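Local coordinates for adhesion and penetration protein autotransporter (Haemophilus influenzae, PDB 3SYJ) that promotes bacterial adherence to and invasion of host cells, self-associates in bacterial aggregation, and is probably a serine protease, at residues H73-T78 with G326-S331; N102-D107 with D114-P119; G857-Q862 with N883-D888. All blocks are in the same frame, centred on the assembly; numbering follows the deposited sequence.

Contact 1 of 3, residues H73-T78 with G326-S331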
loop_
_atom_site.group_PDB
_atom_site.type_symbol
_atom_site.label_atom_id
_atom_site.label_comp_id
_atom_site.label_asym_id
_atom_site.label_seq_id
_atom_site.Cartn_x
_atom_site.Cartn_y
_atom_site.Cartn_z
ATOM N N HIS A 73 50.491 58.832 15.759
ATOM C CA HIS A 73 50.093 59.632 16.913
ATOM C C HIS A 73 49.244 58.845 17.909
ATOM O O HIS A 73 49.017 59.289 19.032
ATOM C CB HIS A 73 49.482 60.996 16.513
ATOM C CG HIS A 73 48.013 60.969 16.213
ATOM N ND1 HIS A 73 47.511 61.174 14.944
ATOM C CD2 HIS A 73 46.938 60.816 17.022
ATOM C CE1 HIS A 73 46.191 61.125 14.981
ATOM N NE2 HIS A 73 45.818 60.902 16.229
ATOM N N ASN A 74 48.798 57.662 17.506
ATOM C CA ASN A 74 48.202 56.736 18.460
ATOM C C ASN A 74 49.331 56.125 19.269
ATOM O O ASN A 74 49.763 54.997 19.003
ATOM C CB ASN A 74 47.409 55.641 17.747
ATOM C CG ASN A 74 46.050 56.121 17.273
ATOM O OD1 ASN A 74 45.477 57.051 17.837
ATOM N ND2 ASN A 74 45.524 55.481 16.237
ATOM N N VAL A 75 49.806 56.877 20.257
ATOM C CA VAL A 75 51.052 56.557 20.942
ATOM C C VAL A 75 50.865 55.733 22.206
ATOM O O VAL A 75 51.842 55.358 22.847
ATOM C CB VAL A 75 51.829 57.847 21.313
ATOM C CG1 VAL A 75 52.216 58.611 20.067
ATOM C CG2 VAL A 75 50.996 58.715 22.244
ATOM N N GLY A 76 49.618 55.441 22.560
ATOM C CA GLY A 76 49.333 54.786 23.825
ATOM C C GLY A 76 49.051 53.287 23.822
ATOM O O GLY A 76 49.435 52.585 24.765
ATOM N N TYR A 77 48.376 52.787 22.790
ATOM C CA TYR A 77 47.948 51.388 22.795
ATOM C C TYR A 77 49.139 50.460 22.611
ATOM O O TYR A 77 50.071 50.790 21.900
ATOM C CB TYR A 77 46.853 51.123 21.751
ATOM C CG TYR A 77 47.316 51.025 20.317
ATOM C CD1 TYR A 77 46.998 49.909 19.544
ATOM C CD2 TYR A 77 48.043 52.052 19.718
ATOM C CE1 TYR A 77 47.402 49.814 18.218
ATOM C CE2 TYR A 77 48.452 51.966 18.389
ATOM C CZ TYR A 77 48.131 50.841 17.644
ATOM O OH TYR A 77 48.534 50.730 16.326
ATOM N N THR A 78 49.108 49.307 23.266
ATOM C CA THR A 78 50.245 48.388 23.238
ATOM C C THR A 78 49.862 47.013 22.708
ATOM O O THR A 78 50.701 46.122 22.625
ATOM C CB THR A 78 50.831 48.208 24.643
ATOM O OG1 THR A 78 49.789 47.788 25.534
ATOM C CG2 THR A 78 51.403 49.513 25.140
ATOM N N GLY A 326 55.250 60.461 23.235
ATOM C CA GLY A 326 54.379 59.766 24.162
ATOM C C GLY A 326 55.004 58.428 24.515
ATOM O O GLY A 326 56.106 58.123 24.055
ATOM N N PRO A 327 54.291 57.546 25.205
ATOM C CA PRO A 327 54.832 56.250 25.599
ATOM C C PRO A 327 55.451 55.388 24.488
ATOM O O PRO A 327 56.538 54.923 24.651
ATOM C CB PRO A 327 53.649 55.576 26.243
ATOM C CG PRO A 327 52.821 56.633 26.649
ATOM C CD PRO A 327 52.923 57.684 25.665
ATOM N N ASN A 328 54.796 55.228 23.358
ATOM C CA ASN A 328 55.427 54.558 22.226
ATOM C C ASN A 328 56.111 53.224 22.549
ATOM O O ASN A 328 57.178 52.929 22.090
ATOM C CB ASN A 328 56.413 55.469 21.551
ATOM C CG ASN A 328 55.761 56.491 20.728
ATOM O OD1 ASN A 328 55.386 56.225 19.632
ATOM N ND2 ASN A 328 55.649 57.687 21.242
ATOM N N ILE A 329 55.448 52.443 23.351
ATOM C CA ILE A 329 56.015 51.254 23.883
ATOM C C ILE A 329 56.254 50.173 22.841
ATOM O O ILE A 329 55.400 49.885 22.058
ATOM C CB ILE A 329 55.167 50.747 24.996
ATOM C CG1 ILE A 329 55.366 51.636 26.215
ATOM C CG2 ILE A 329 55.510 49.351 25.279
ATOM C CD1 ILE A 329 54.232 51.670 27.110
ATOM N N TYR A 330 57.435 49.584 22.846
ATOM C CA TYR A 330 57.696 48.374 22.072
ATOM C C TYR A 330 58.470 47.331 22.868
ATOM O O TYR A 330 58.724 47.534 24.027
ATOM C CB TYR A 330 58.341 48.696 20.735
ATOM C CG TYR A 330 59.802 48.848 20.767
ATOM C CD1 TYR A 330 60.610 48.088 19.972
ATOM C CD2 TYR A 330 60.397 49.767 21.590
ATOM C CE1 TYR A 330 61.945 48.248 20.008
ATOM C CE2 TYR A 330 61.705 49.911 21.624
ATOM C CZ TYR A 330 62.484 49.156 20.836
ATOM O OH TYR A 330 63.801 49.331 20.868
ATOM N N SER A 331 58.807 46.198 22.244
ATOM C CA SER A 331 59.475 45.122 22.962
ATOM C C SER A 331 60.789 44.751 22.286
ATOM O O SER A 331 60.821 43.891 21.406
ATOM C CB SER A 331 58.565 43.902 23.035
ATOM O OG SER A 331 59.138 42.895 23.853
#
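Val75 makes the close half of this contact. Its backbone O accepts a hydrogen bond from Asn328 N at 3.0 Å, with an angle of 153° at the hydrogen. Its two methyl groups divide the work. CG1 lies beside the amide of Asn328, 3.7 Å from ND2. CG2 reaches Gly326 CA at 4.0 Å and Pro327 CD at 4.1 Å, and the valine branch and proline ring cross at about a right angle. Gly326 has no side chain, and Val75 CG2 packs directly on its CA. The Asn328 amide is held at both polar atoms. Its ND2 donates to Gly326 O at 2.9 Å from above that carbonyl plane, while OD1 takes a bond from Asn103 ND2. The contact joins the probable protease domain, of the chymotrypsin-like PA clan, to the segment with short strand 329-330, in the part of the passenger that follows that domain. His73 bonds through ND1 to Asp115 OD2 and touches Ser218, the active-site serine by similarity, consistent with a Ser-His-Asp catalytic triad. Toward the other end the backbones stand farther apart, with 6.5 Å between Thr78 CA and Ile329 CA. Thr78 CG2 meets the Ile329 side chain, with CB nearest at 4.0 Å. No hydrogen bond joins these two residues. The outer side of the contact is open to solvent at Gly76 and at the Pro327 ring.

Contact 2 of 3, residues N102-D107 with D114-P119; sequences NNYKKD and DDYHNP
Asn103 and His117 face each other in a single backbone bridge, and their side chains lie side by side, pointing the same way. Backbone bonds flank the pair. Tyr104 N donates to Tyr116 O at 2.9 Å, and Asn118 N donates to Asn102 O at 3.2 Å. Two side-chain bonds add to these. His117 ND1 donates a somewhat bent hydrogen bond to Asn103 OD1 at 2.9 Å, with 141° at the hydrogen. Amide and imidazole are nearly coplanar, 12° apart, and the acceptor sits at the ring edge. His117 CG lies between the backbone N and the carbonyl carbon (chi1 70°), which sets the ring beside Asn103 OD1. Tyr77 OH bonds to His117 NE2, so both ring nitrogens are engaged and the ring's rotation is fixed. Asn102 ND2 donates to Asn118 O at 2.9 Å, with that oxygen in the plane of its own amide. Two waters bridge the other end. One donates to Tyr104 O and Asp114 O; the other joins Lys106 N to Asp114 OD2. Asp114 OD1 bonds to Asn321 ND2. Apolar contact is slight: Tyr104 CB meets Tyr116 CB at 4.1 Å. Asp115, the probable triad acid of this PA-clan protease domain, lies in segment 114-119. Helix 256-266 covers one flank, where Tyr258 meets the Tyr104 ring edge-to-face. Strand 67-69 packs against Tyr116 and Pro119 through Val69 and Ile68.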
loop_
_atom_site.group_PDB
_atom_site.type_symbol
_atom_site.label_atom_id
_atom_site.label_comp_id
_atom_site.label_asym_id
_atom_site.label_seq_id
_atom_site.Cartn_x
_atom_site.Cartn_y
_atom_site.Cartn_z
ATOM N N ASN A 102 57.211 50.577 14.383
ATOM C CA ASN A 102 57.576 50.984 13.035
ATOM C C ASN A 102 56.932 52.313 12.656
ATOM O O ASN A 102 56.209 52.410 11.667
ATOM C CB ASN A 102 57.228 49.896 12.017
ATOM C CG ASN A 102 58.035 48.618 12.229
ATOM O OD1 ASN A 102 59.258 48.657 12.337
ATOM N ND2 ASN A 102 57.350 47.485 12.285
ATOM N N ASN A 103 57.207 53.335 13.459
ATOM C CA ASN A 103 56.798 54.694 13.140
ATOM C C ASN A 103 57.552 55.192 11.911
ATOM O O ASN A 103 58.780 55.173 11.867
ATOM C CB ASN A 103 57.023 55.631 14.333
ATOM C CG ASN A 103 56.126 55.298 15.518
ATOM O OD1 ASN A 103 54.986 54.874 15.349
ATOM N ND2 ASN A 103 56.642 55.495 16.725
ATOM N N TYR A 104 56.797 55.615 10.907
ATOM C CA TYR A 104 57.343 56.141 9.662
ATOM C C TYR A 104 58.328 57.288 9.892
ATOM O O TYR A 104 58.084 58.167 10.714
ATOM C CB TYR A 104 56.184 56.652 8.822
ATOM C CG TYR A 104 56.473 56.841 7.364
ATOM C CD1 TYR A 104 56.314 55.794 6.467
ATOM C CD2 TYR A 104 56.857 58.081 6.870
ATOM C CE1 TYR A 104 56.550 55.972 5.123
ATOM C CE2 TYR A 104 57.098 58.269 5.527
ATOM C CZ TYR A 104 56.941 57.213 4.657
ATOM O OH TYR A 104 57.176 57.393 3.312
ATOM N N LYS A 105 59.440 57.269 9.164
ATOM C CA LYS A 105 60.378 58.385 9.164
ATOM C C LYS A 105 60.390 59.012 7.779
ATOM O O LYS A 105 60.746 58.360 6.799
ATOM C CB LYS A 105 61.794 57.927 9.525
ATOM C CG LYS A 105 62.832 59.059 9.556
ATOM C CD LYS A 105 64.258 58.527 9.407
ATOM C CE LYS A 105 65.319 59.626 9.545
ATOM N NZ LYS A 105 65.679 59.930 10.968
ATOM N N LYS A 106 59.996 60.278 7.702
ATOM C CA LYS A 106 60.019 61.016 6.448
ATOM C C LYS A 106 61.443 61.418 6.073
ATOM O O LYS A 106 62.151 62.045 6.863
ATOM C CB LYS A 106 59.145 62.261 6.561
ATOM C CG LYS A 106 58.903 62.989 5.244
ATOM C CD LYS A 106 58.030 64.217 5.485
ATOM C CE LYS A 106 57.751 64.999 4.217
ATOM N NZ LYS A 106 56.925 66.203 4.523
ATOM N N ASP A 107 61.855 61.047 4.864
ATOM C CA ASP A 107 63.175 61.396 4.350
ATOM C C ASP A 107 63.221 61.284 2.829
ATOM O O ASP A 107 62.212 61.002 2.186
ATOM C CB ASP A 107 64.282 60.554 5.008
ATOM C CG ASP A 107 64.160 59.058 4.712
ATOM O OD1 ASP A 107 63.606 58.684 3.654
ATOM O OD2 ASP A 107 64.644 58.254 5.543
ATOM N N ASP A 114 54.669 61.605 8.304
ATOM C CA ASP A 114 55.110 60.617 9.287
ATOM C C ASP A 114 54.092 60.263 10.381
ATOM O O ASP A 114 54.445 59.621 11.369
ATOM C CB ASP A 114 56.469 61.019 9.897
ATOM C CG ASP A 114 56.427 62.368 10.607
ATOM O OD1 ASP A 114 55.315 62.884 10.841
ATOM O OD2 ASP A 114 57.506 62.908 10.936
ATOM N N ASP A 115 52.837 60.673 10.211
ATOM C CA ASP A 115 51.776 60.201 11.099
ATOM C C ASP A 115 51.262 58.874 10.537
ATOM O O ASP A 115 50.180 58.799 9.944
ATOM C CB ASP A 115 50.648 61.231 11.210
ATOM C CG ASP A 115 49.751 61.003 12.420
ATOM O OD1 ASP A 115 50.020 60.080 13.224
ATOM O OD2 ASP A 115 48.770 61.760 12.568
ATOM N N TYR A 116 52.065 57.831 10.715
ATOM C CA TYR A 116 51.807 56.546 10.085
ATOM C C TYR A 116 52.743 55.519 10.685
ATOM O O TYR A 116 53.944 55.758 10.775
ATOM C CB TYR A 116 52.071 56.662 8.583
ATOM C CG TYR A 116 51.684 55.447 7.769
ATOM C CD1 TYR A 116 50.618 55.499 6.887
ATOM C CD2 TYR A 116 52.390 54.250 7.876
ATOM C CE1 TYR A 116 50.260 54.400 6.131
ATOM C CE2 TYR A 116 52.038 53.140 7.120
ATOM C CZ TYR A 116 50.970 53.224 6.252
ATOM O OH TYR A 116 50.600 52.141 5.494
ATOM N N HIS A 117 52.205 54.381 11.111
ATOM C CA HIS A 117 53.066 53.289 11.570
ATOM C C HIS A 117 52.526 51.885 11.250
ATOM O O HIS A 117 51.323 51.697 11.051
ATOM C CB HIS A 117 53.439 53.435 13.059
ATOM C CG HIS A 117 52.305 53.202 14.010
ATOM N ND1 HIS A 117 52.375 53.549 15.343
ATOM C CD2 HIS A 117 51.074 52.666 13.826
ATOM C CE1 HIS A 117 51.238 53.232 15.942
ATOM N NE2 HIS A 117 50.432 52.696 15.044
ATOM N N ASN A 118 53.435 50.911 11.198
ATOM C CA ASN A 118 53.114 49.524 10.857
ATOM C C ASN A 118 53.559 48.550 11.947
ATOM O O ASN A 118 54.538 47.827 11.772
ATOM C CB ASN A 118 53.799 49.135 9.550
ATOM C CG ASN A 118 52.874 49.212 8.359
ATOM O OD1 ASN A 118 51.790 48.629 8.365
ATOM N ND2 ASN A 118 53.303 49.913 7.319
ATOM N N PRO A 119 52.841 48.531 13.079
ATOM C CA PRO A 119 53.221 47.714 14.236
ATOM C C PRO A 119 53.343 46.228 13.917
ATOM O O PRO A 119 52.560 45.676 13.139
ATOM C CB PRO A 119 52.073 47.943 15.221
ATOM C CG PRO A 119 51.507 49.264 14.845
ATOM C CD PRO A 119 51.653 49.354 13.348
HETATM O O HOH W 1 56.590 58.641 12.815
HETATM O O HOH W 2 60.111 61.660 10.239
#

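Contact 3 of 3, residues G857-Q862 with N883-D888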
loop_
_atom_site.group_PDB
_atom_site.type_symbol
_atom_site.label_atom_id
_atom_site.label_comp_id
_atom_site.label_asym_id
_atom_site.label_seq_id
_atom_site.Cartn_x
_atom_site.Cartn_y
_atom_site.Cartn_z
ATOM N N GLY A 857 -18.690 -4.190 18.295
ATOM C CA GLY A 857 -18.707 -4.105 19.743
ATOM C C GLY A 857 -19.832 -3.223 20.227
ATOM O O GLY A 857 -20.921 -3.247 19.665
ATOM N N LYS A 858 -19.570 -2.437 21.266
ATOM C CA LYS A 858 -20.586 -1.543 21.813
ATOM C C LYS A 858 -20.538 -0.143 21.212
ATOM O O LYS A 858 -19.524 0.547 21.303
ATOM C CB LYS A 858 -20.469 -1.447 23.338
ATOM C CG LYS A 858 -21.395 -0.398 23.956
ATOM C CD LYS A 858 -21.184 -0.266 25.458
ATOM C CE LYS A 858 -21.812 -1.426 26.215
ATOM N NZ LYS A 858 -21.504 -1.374 27.678
ATOM N N LEU A 859 -21.640 0.264 20.590
ATOM C CA LEU A 859 -21.840 1.658 20.235
ATOM C C LEU A 859 -22.562 2.290 21.412
ATOM O O LEU A 859 -23.369 1.633 22.067
ATOM C CB LEU A 859 -22.684 1.787 18.966
ATOM C CG LEU A 859 -23.441 3.114 18.799
ATOM C CD1 LEU A 859 -22.507 4.241 18.392
ATOM C CD2 LEU A 859 -24.558 2.973 17.788
ATOM N N SER A 860 -22.262 3.553 21.696
ATOM C CA SER A 860 -22.895 4.251 22.808
ATOM C C SER A 860 -22.724 5.758 22.694
ATOM O O SER A 860 -21.887 6.247 21.932
ATOM C CB SER A 860 -22.335 3.761 24.146
ATOM O OG SER A 860 -20.950 4.040 24.255
ATOM N N GLY A 861 -23.530 6.489 23.456
ATOM C CA GLY A 861 -23.472 7.938 23.462
ATOM C C GLY A 861 -24.600 8.552 22.661
ATOM O O GLY A 861 -25.698 8.001 22.596
ATOM N N GLN A 862 -24.322 9.695 22.045
ATOM C CA GLN A 862 -25.313 10.396 21.241
ATOM C C GLN A 862 -24.643 11.191 20.118
ATOM O O GLN A 862 -23.510 11.652 20.261
ATOM C CB GLN A 862 -26.181 11.308 22.122
ATOM C CG GLN A 862 -25.542 12.634 22.520
ATOM C CD GLN A 862 -25.669 13.707 21.443
ATOM O OE1 GLN A 862 -26.499 13.605 20.534
ATOM N NE2 GLN A 862 -24.845 14.742 21.543
ATOM N N ASN A 883 -25.853 -6.388 19.578
ATOM C CA ASN A 883 -26.790 -6.332 20.690
ATOM C C ASN A 883 -26.409 -5.279 21.721
ATOM O O ASN A 883 -27.261 -4.789 22.461
ATOM C CB ASN A 883 -26.910 -7.701 21.358
ATOM C CG ASN A 883 -27.976 -8.568 20.714
ATOM O OD1 ASN A 883 -27.760 -9.755 20.459
ATOM N ND2 ASN A 883 -29.136 -7.974 20.440
ATOM N N ASP A 884 -25.126 -4.931 21.761
ATOM C CA ASP A 884 -24.618 -3.967 22.735
ATOM C C ASP A 884 -24.950 -2.511 22.405
ATOM O O ASP A 884 -24.879 -1.646 23.276
ATOM C CB ASP A 884 -23.109 -4.129 22.920
ATOM C CG ASP A 884 -22.758 -5.112 24.021
ATOM O OD1 ASP A 884 -21.601 -5.086 24.500
ATOM O OD2 ASP A 884 -23.643 -5.905 24.413
ATOM N N ALA A 885 -25.307 -2.235 21.156
ATOM C CA ALA A 885 -25.637 -0.870 20.756
ATOM C C ALA A 885 -26.647 -0.214 21.708
ATOM O O ALA A 885 -27.490 -0.893 22.295
ATOM C CB ALA A 885 -26.150 -0.849 19.332
ATOM N N GLU A 886 -26.550 1.106 21.857
ATOM C CA GLU A 886 -27.439 1.870 22.732
ATOM C C GLU A 886 -27.152 3.359 22.593
ATOM O O GLU A 886 -26.113 3.743 22.063
ATOM C CB GLU A 886 -27.262 1.441 24.190
ATOM C CG GLU A 886 -25.949 1.887 24.824
ATOM C CD GLU A 886 -25.697 1.233 26.176
ATOM O OE1 GLU A 886 -26.504 0.369 26.581
ATOM O OE2 GLU A 886 -24.689 1.578 26.834
ATOM N N GLY A 887 -28.069 4.197 23.066
ATOM C CA GLY A 887 -27.892 5.640 22.986
ATOM C C GLY A 887 -28.961 6.339 22.166
ATOM O O GLY A 887 -29.875 5.701 21.651
ATOM N N ASP A 888 -28.846 7.661 22.052
ATOM C CA ASP A 888 -29.803 8.459 21.285
ATOM C C ASP A 888 -29.167 9.096 20.054
ATOM O O ASP A 888 -28.227 9.883 20.163
ATOM C CB ASP A 888 -30.432 9.546 22.159
ATOM C CG ASP A 888 -31.627 9.043 22.946
ATOM O OD1 ASP A 888 -32.659 9.751 22.965
ATOM O OD2 ASP A 888 -31.541 7.942 23.536
#
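The segments 857-862 and 883-888 run side by side in the same direction, 12° apart, in a register that pairs Lys858 with Asp884 and Gln862 with Asp888. Leu859 CB and Ala885 CB meet at 4.4 Å on a buried side, where Ala885 also touches Leu921. Lys858, Ser860 and Glu886 meet on a more exposed side. The Glu886 side chain leaves the backbone with CG between N and the carbonyl carbon (chi1 72°), then runs extended, and CG comes to 4.1 Å from Ser860 CB. This is the parallel stacking of successive rungs in a beta-helix, here in the pertactin-like C-terminal part of the passenger. Between the rungs Asp888 N donates to Gly861 O at 3.2 Å. The bond from Glu886 N to Leu859 O is weak, with 123° at the hydrogen. CA-H...O contacts help to join the backbones, such as Ser860 CA to Glu886 O at 3.3 Å. The chain turns a corner at Gly861, and Gly887 CA approaches Gly861 O at 3.2 Å. Both glycines adopt backbone conformations that this residue readily takes up. The charged groups meet less closely. Glu886 OE2 stays 4.4 Å from Lys858 NZ, too far for a salt bridge; OE1 has a long, weak ion pair with Lys920. Lys858 crosses Asp884 at about a right angle, their CB atoms 3.8 Å apart.

In the fold
From the N terminus, the chain first passes 73-78 in the probable protease domain. Contact 2 then closes a short loop between 102-107 and 114-119 within that domain. Contact 1 closes much later, when 326-331 returns to 73-78, so contact 2 is nested inside its long loop. The two contacts touch, their centres about 13 Å apart. Contact 1 thus ties the protease domain to the part of the passenger that follows it, and contact 2 joins two nearby parts of the loop that carries Asp115. Contact 3 follows in series, joining 857-862 to 883-888 in the C-terminal beta-helix. Its centre lies about 93 Å from that of contact 1, across the chain's centre.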